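Local atomic coordinates of alpha-L-arabinofuranosidase B (Aspergillus kawachii, PDB entry 6SXT), a protein that hydrolyses terminal non-reducing alpha-L-arabinofuranosyl groups from arabinoxylan, arabinan and arabinogalactan, helping to break down plant hemicellulose. Residues Thr136-Gly141 with Gly272-Gly277; Tyr164-Thr169 with Met268-Ala273. All coordinates share one frame; numbering follows the deposited sequence.

Interaction 1. Residues Thr136-Gly141 with Gly272-Gly277; sequences TGTATG and GAIILG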
loop_
_atom_site.group_PDB
_atom_site.type_symbol
_atom_site.label_atom_id
_atom_site.label_comp_id
_atom_site.label_asym_id
_atom_site.label_seq_id
_atom_site.Cartn_x
_atom_site.Cartn_y
_atom_site.Cartn_z
ATOM N N THR A 136 -11.250 21.485 2.450
ATOM C CA THR A 136 -11.234 22.917 2.809
ATOM C C THR A 136 -9.919 23.265 3.468
ATOM O O THR A 136 -9.270 22.441 4.140
ATOM C CB THR A 136 -12.520 23.247 3.562
ATOM O OG1 THR A 136 -12.447 22.473 4.729
ATOM C CG2 THR A 136 -13.780 22.852 2.826
ATOM N N GLY A 137 -9.487 24.492 3.207
ATOM C CA GLY A 137 -8.230 24.992 3.755
ATOM C C GLY A 137 -7.009 24.695 2.909
ATOM O O GLY A 137 -5.953 25.251 3.208
ATOM N N THR A 138 -7.095 23.781 1.962
ATOM C CA THR A 138 -5.964 23.411 1.095
ATOM C C THR A 138 -5.693 24.576 0.158
ATOM O O THR A 138 -6.630 25.351 -0.225
ATOM C CB THR A 138 -6.247 22.128 0.322
ATOM O OG1 THR A 138 -7.588 22.261 -0.158
ATOM C CG2 THR A 138 -6.114 20.887 1.181
ATOM N N ALA A 139 -4.440 24.667 -0.260
ATOM C CA ALA A 139 -4.029 25.733 -1.200
ATOM C C ALA A 139 -4.702 25.542 -2.560
ATOM O O ALA A 139 -4.824 24.411 -3.108
ATOM C CB ALA A 139 -2.523 25.750 -1.301
ATOM N N THR A 140 -5.085 26.678 -3.164
ATOM C CA THR A 140 -5.624 26.691 -4.532
ATOM C C THR A 140 -4.872 27.734 -5.353
ATOM O O THR A 140 -4.137 28.560 -4.760
ATOM C CB THR A 140 -7.146 26.916 -4.550
ATOM O OG1 THR A 140 -7.375 28.197 -3.976
ATOM C CG2 THR A 140 -7.884 25.802 -3.828
ATOM N N GLY A 141 -4.998 27.638 -6.668
ATOM C CA GLY A 141 -4.324 28.596 -7.551
ATOM C C GLY A 141 -2.821 28.554 -7.319
ATOM O O GLY A 141 -2.257 27.441 -7.370
ATOM N N GLY A 272 -7.136 22.114 -4.860
ATOM C CA GLY A 272 -7.356 21.879 -3.431
ATOM C C GLY A 272 -7.910 20.506 -3.066
ATOM O O GLY A 272 -8.046 20.256 -1.885
ATOM N N ALA A 273 -8.156 19.604 -3.994
ATOM C CA ALA A 273 -8.581 18.235 -3.655
ATOM C C ALA A 273 -7.355 17.500 -3.087
ATOM O O ALA A 273 -6.224 17.927 -3.385
ATOM C CB ALA A 273 -9.119 17.516 -4.863
ATOM N N ILE A 274 -7.596 16.389 -2.407
ATOM C CA ILE A 274 -6.501 15.560 -1.898
ATOM C C ILE A 274 -6.632 14.163 -2.469
ATOM O O ILE A 274 -7.728 13.569 -2.389
ATOM C CB ILE A 274 -6.529 15.532 -0.367
ATOM C CG1 ILE A 274 -6.646 16.926 0.209
ATOM C CG2 ILE A 274 -5.302 14.784 0.160
ATOM C CD1 ILE A 274 -6.768 16.941 1.734
ATOM N N ILE A 275 -5.507 13.624 -2.950
ATOM C CA ILE A 275 -5.468 12.236 -3.473
ATOM C C ILE A 275 -4.434 11.432 -2.700
ATOM O O ILE A 275 -3.449 12.037 -2.193
ATOM C CB ILE A 275 -5.155 12.169 -4.971
ATOM C CG1 ILE A 275 -3.881 12.931 -5.305
ATOM C CG2 ILE A 275 -6.368 12.607 -5.784
ATOM C CD1 ILE A 275 -3.451 12.906 -6.767
ATOM N N LEU A 276 -4.633 10.146 -2.624
ATOM C CA LEU A 276 -3.630 9.221 -2.063
ATOM C C LEU A 276 -3.637 7.939 -2.895
ATOM O O LEU A 276 -4.686 7.264 -2.955
ATOM C CB LEU A 276 -3.931 8.923 -0.604
ATOM C CG LEU A 276 -3.031 7.834 -0.020
ATOM C CD1 LEU A 276 -1.572 8.193 -0.066
ATOM C CD2 LEU A 276 -3.447 7.528 1.399
ATOM N N GLY A 277 -2.513 7.646 -3.545
ATOM C CA GLY A 277 -2.287 6.339 -4.192
ATOM C C GLY A 277 -2.569 6.326 -5.683
ATOM O O GLY A 277 -2.349 5.300 -6.290
#
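Thr138, in the loop between strands 130-132 and 145-152 of the catalytic domain, meets Gly272 and Ile274 where the chain enters strand 273-276. This strand is an inner strand of a four-stranded antiparallel sheet. The loop crosses its start without pairing with it as a strand. One hydrogen bond holds the two together: Thr138 OG1 donates to Gly272 O over 2.7 Å. The hydroxyl lies in the plane of that carbonyl, on a lone pair, with a C=O...O angle of 117°. The first torsion of Thr138 (chi1 44°) sets OG1 between its own backbone N and carbonyl carbon. The same rotation turns the methyl toward the strand, and Thr138 CG2 lies 4.0 Å from Ile274 CD1. Ile274 CG1 is nearly as close to this methyl, so the two side chains meet along the last two carbons of the isoleucine branch. Met295 of strand 288-296 touches both side chains. Val16 on strand 15-20 also touches Thr138, while Ala17 and His19 of that strand touch Ile274.

Gly272 is buried, and its backbone runs at a positive phi of 90°. Because it carries no side chain, the loop can come close to its main chain. Ala139 O is 3.6 Å from Gly272 CA, and Thr140 CG2 packs 3.9 Å from Gly272 N. The nearest pair of CA atoms, Thr138 and Gly272, is 5.0 Å apart. Thr140 N is hydrogen-bonded within its own loop to Glu143 OE1.

The contact therefore has a polar half and an apolar half. The hydroxyl of Thr138 satisfies a buried carbonyl oxygen just before the strand begins, while its methyl continues the hydrophobic surface of Ile274 toward the neighbouring sheet.

Interaction 2. Residues Tyr164-Thr169 with Met268-Ala273; sequences YGNAET and MSKEGA. With EDO (1,2-ethanediol), chain N.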
loop_
_atom_site.group_PDB
_atom_site.type_symbol
_atom_site.label_atom_id
_atom_site.label_comp_id
_atom_site.label_asym_id
_atom_site.label_seq_id
_atom_site.Cartn_x
_atom_site.Cartn_y
_atom_site.Cartn_z
ATOM N N TYR A 164 0.535 11.539 -3.374
ATOM C CA TYR A 164 -0.134 12.095 -2.186
ATOM C C TYR A 164 -0.048 13.602 -2.304
ATOM O O TYR A 164 1.068 14.169 -2.386
ATOM C CB TYR A 164 0.515 11.648 -0.872
ATOM C CG TYR A 164 -0.079 12.295 0.348
ATOM C CD1 TYR A 164 -1.394 12.048 0.708
ATOM C CD2 TYR A 164 0.621 13.208 1.132
ATOM C CE1 TYR A 164 -1.977 12.632 1.819
ATOM C CE2 TYR A 164 0.071 13.788 2.262
ATOM C CZ TYR A 164 -1.242 13.509 2.621
ATOM O OH TYR A 164 -1.772 14.122 3.725
ATOM N N GLY A 165 -1.206 14.272 -2.327
ATOM C CA GLY A 165 -1.234 15.731 -2.295
ATOM C C GLY A 165 -2.365 16.353 -3.081
ATOM O O GLY A 165 -3.458 15.806 -3.145
ATOM N N ASN A 166 -2.100 17.527 -3.648
ATOM C CA ASN A 166 -3.126 18.468 -4.143
ATOM C C ASN A 166 -3.525 18.075 -5.567
ATOM O O ASN A 166 -2.626 17.855 -6.417
ATOM C CB ASN A 166 -2.551 19.881 -4.111
ATOM C CG ASN A 166 -3.575 20.998 -4.093
ATOM O OD1 ASN A 166 -4.508 20.970 -4.911
ATOM N ND2 ASN A 166 -3.447 21.933 -3.169
ATOM N N ALA A 167 -4.827 17.978 -5.827
ATOM C CA ALA A 167 -5.305 17.528 -7.130
ATOM C C ALA A 167 -6.622 18.192 -7.532
ATOM O O ALA A 167 -7.079 19.082 -6.852
ATOM C CB ALA A 167 -5.370 16.045 -7.177
ATOM N N GLU A 168 -7.176 17.679 -8.625
ATOM C CA GLU A 168 -8.364 18.266 -9.261
ATOM C C GLU A 168 -9.629 17.817 -8.546
ATOM O O GLU A 168 -9.766 16.634 -8.196
ATOM C CB GLU A 168 -8.435 17.799 -10.695
ATOM C CG GLU A 168 -7.309 18.318 -11.545
ATOM C CD GLU A 168 -6.185 17.333 -11.762
ATOM O OE1 GLU A 168 -6.026 16.439 -10.899
ATOM O OE2 GLU A 168 -5.512 17.444 -12.833
ATOM N N THR A 169 -10.594 18.717 -8.367
ATOM C CA THR A 169 -11.844 18.362 -7.680
ATOM C C THR A 169 -12.755 17.512 -8.550
ATOM O O THR A 169 -13.652 16.897 -7.994
ATOM C CB THR A 169 -12.589 19.598 -7.191
ATOM O OG1 THR A 169 -12.794 20.462 -8.315
ATOM C CG2 THR A 169 -11.826 20.346 -6.137
ATOM N N MET A 268 0.707 28.387 -10.968
ATOM C CA MET A 268 -0.043 27.118 -10.842
ATOM C C MET A 268 -1.542 27.413 -10.747
ATOM O O MET A 268 -1.898 28.587 -10.406
ATOM C CB MET A 268 0.409 26.346 -9.574
ATOM C CG MET A 268 1.860 25.883 -9.647
ATOM S SD MET A 268 2.230 24.587 -10.737
ATOM C CE MET A 268 1.491 23.204 -9.825
ATOM N N SER A 269 -2.333 26.363 -10.950
ATOM C CA SER A 269 -3.816 26.366 -10.931
ATOM C C SER A 269 -4.330 25.275 -9.975
ATOM O O SER A 269 -5.119 24.435 -10.398
ATOM C CB SER A 269 -4.330 26.145 -12.309
ATOM O OG SER A 269 -3.858 27.189 -13.134
ATOM N N LYS A 270 -3.819 25.250 -8.747
ATOM C CA LYS A 270 -4.199 24.116 -7.868
ATOM C C LYS A 270 -5.681 24.207 -7.520
ATOM O O LYS A 270 -6.221 25.358 -7.388
ATOM C CB LYS A 270 -3.339 24.133 -6.626
ATOM C CG LYS A 270 -1.869 23.943 -6.978
ATOM C CD LYS A 270 -1.038 23.824 -5.757
ATOM C CE LYS A 270 -1.126 24.980 -4.840
ATOM N NZ LYS A 270 -0.440 26.159 -5.467
ATOM N N GLU A 271 -6.307 23.052 -7.328
ATOM C CA GLU A 271 -7.769 22.997 -7.096
ATOM C C GLU A 271 -8.104 22.637 -5.643
ATOM O O GLU A 271 -9.271 22.794 -5.266
ATOM C CB GLU A 271 -8.372 22.040 -8.101
ATOM C CG GLU A 271 -8.093 22.468 -9.548
ATOM C CD GLU A 271 -8.937 21.763 -10.587
ATOM O OE1 GLU A 271 -9.813 20.959 -10.214
ATOM O OE2 GLU A 271 -8.638 21.944 -11.805
ATOM N N GLY A 272 -7.136 22.114 -4.860
ATOM C CA GLY A 272 -7.356 21.879 -3.431
ATOM C C GLY A 272 -7.910 20.506 -3.066
ATOM O O GLY A 272 -8.046 20.256 -1.885
ATOM N N ALA A 273 -8.156 19.604 -3.994
ATOM C CA ALA A 273 -8.581 18.235 -3.655
ATOM C C ALA A 273 -7.355 17.500 -3.087
ATOM O O ALA A 273 -6.224 17.927 -3.385
ATOM C CB ALA A 273 -9.119 17.516 -4.863
HETATM C C1 EDO N . -11.564 24.895 -8.576
HETATM O O1 EDO N . -12.019 23.633 -8.973
HETATM C C2 EDO N . -11.138 24.933 -7.148
HETATM O O2 EDO N . -10.678 26.238 -6.758
HETATM O O HOH W 1 -4.496 20.900 -7.627
#
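Glu271 reaches across to Glu168 and Thr169, and its side chain can be followed outward. Glu271 CB lies 3.5 Å from Ala167 O. CG is anti to the carbonyl carbon (chi1 -59°) and the chain is extended beyond it, which carries the carboxylate out to Thr169. Glu271 CD lies 3.8 Å from Glu168 CA. Glu271 OE1 accepts a hydrogen bond from Thr169 N at 3.0 Å, on the anti side of the carboxylate and 23° out of its plane. OE2 is hydrogen-bonded to His178 and Thr174.

Further in, Asn166 OD1 accepts from Gly272 N at 2.9 Å and from a water that links it to Glu271 N. Asn166 ND2 is held by Ala139 O and Glu145, so both ends of the amide are fixed. The side chains of Lys270 and Asn166 cross at about a right angle, with Lys270 CD 4.0 Å from Asn166 ND2. Lys270 NZ is hydrogen-bonded to Gly141 O and Glu143 O.

Ala167 N donates to Ala273 O at 2.8 Å, and Ala273 N returns a bond to Ala167 O at 3.1 Å. This antiparallel hydrogen-bonded pair joins edge strand 166-167 to strand 273-276. The edge strand leads directly to Glu168, beside the nucleophile Glu205 in the active site.

Overall arrangement
From the N terminus, the chain leaves strand 130-132 and passes through loop 136-141. It then reaches 164-169 and, about a hundred residues later, returns at 268-277. Interaction 1 closes the longer excursion, with 130 residues between its segments. Interaction 2 closes one of 98 residues that lies wholly within it. Both end on the same returning chain and share Gly272 and Ala273. They also touch directly: Gly141 N and Lys270 O are 2.7 Å apart, a probable hydrogen bond. Loop 136-141 and edge strand 166-167 are thus both fastened to the start of strand 273-276, all within the catalytic domain.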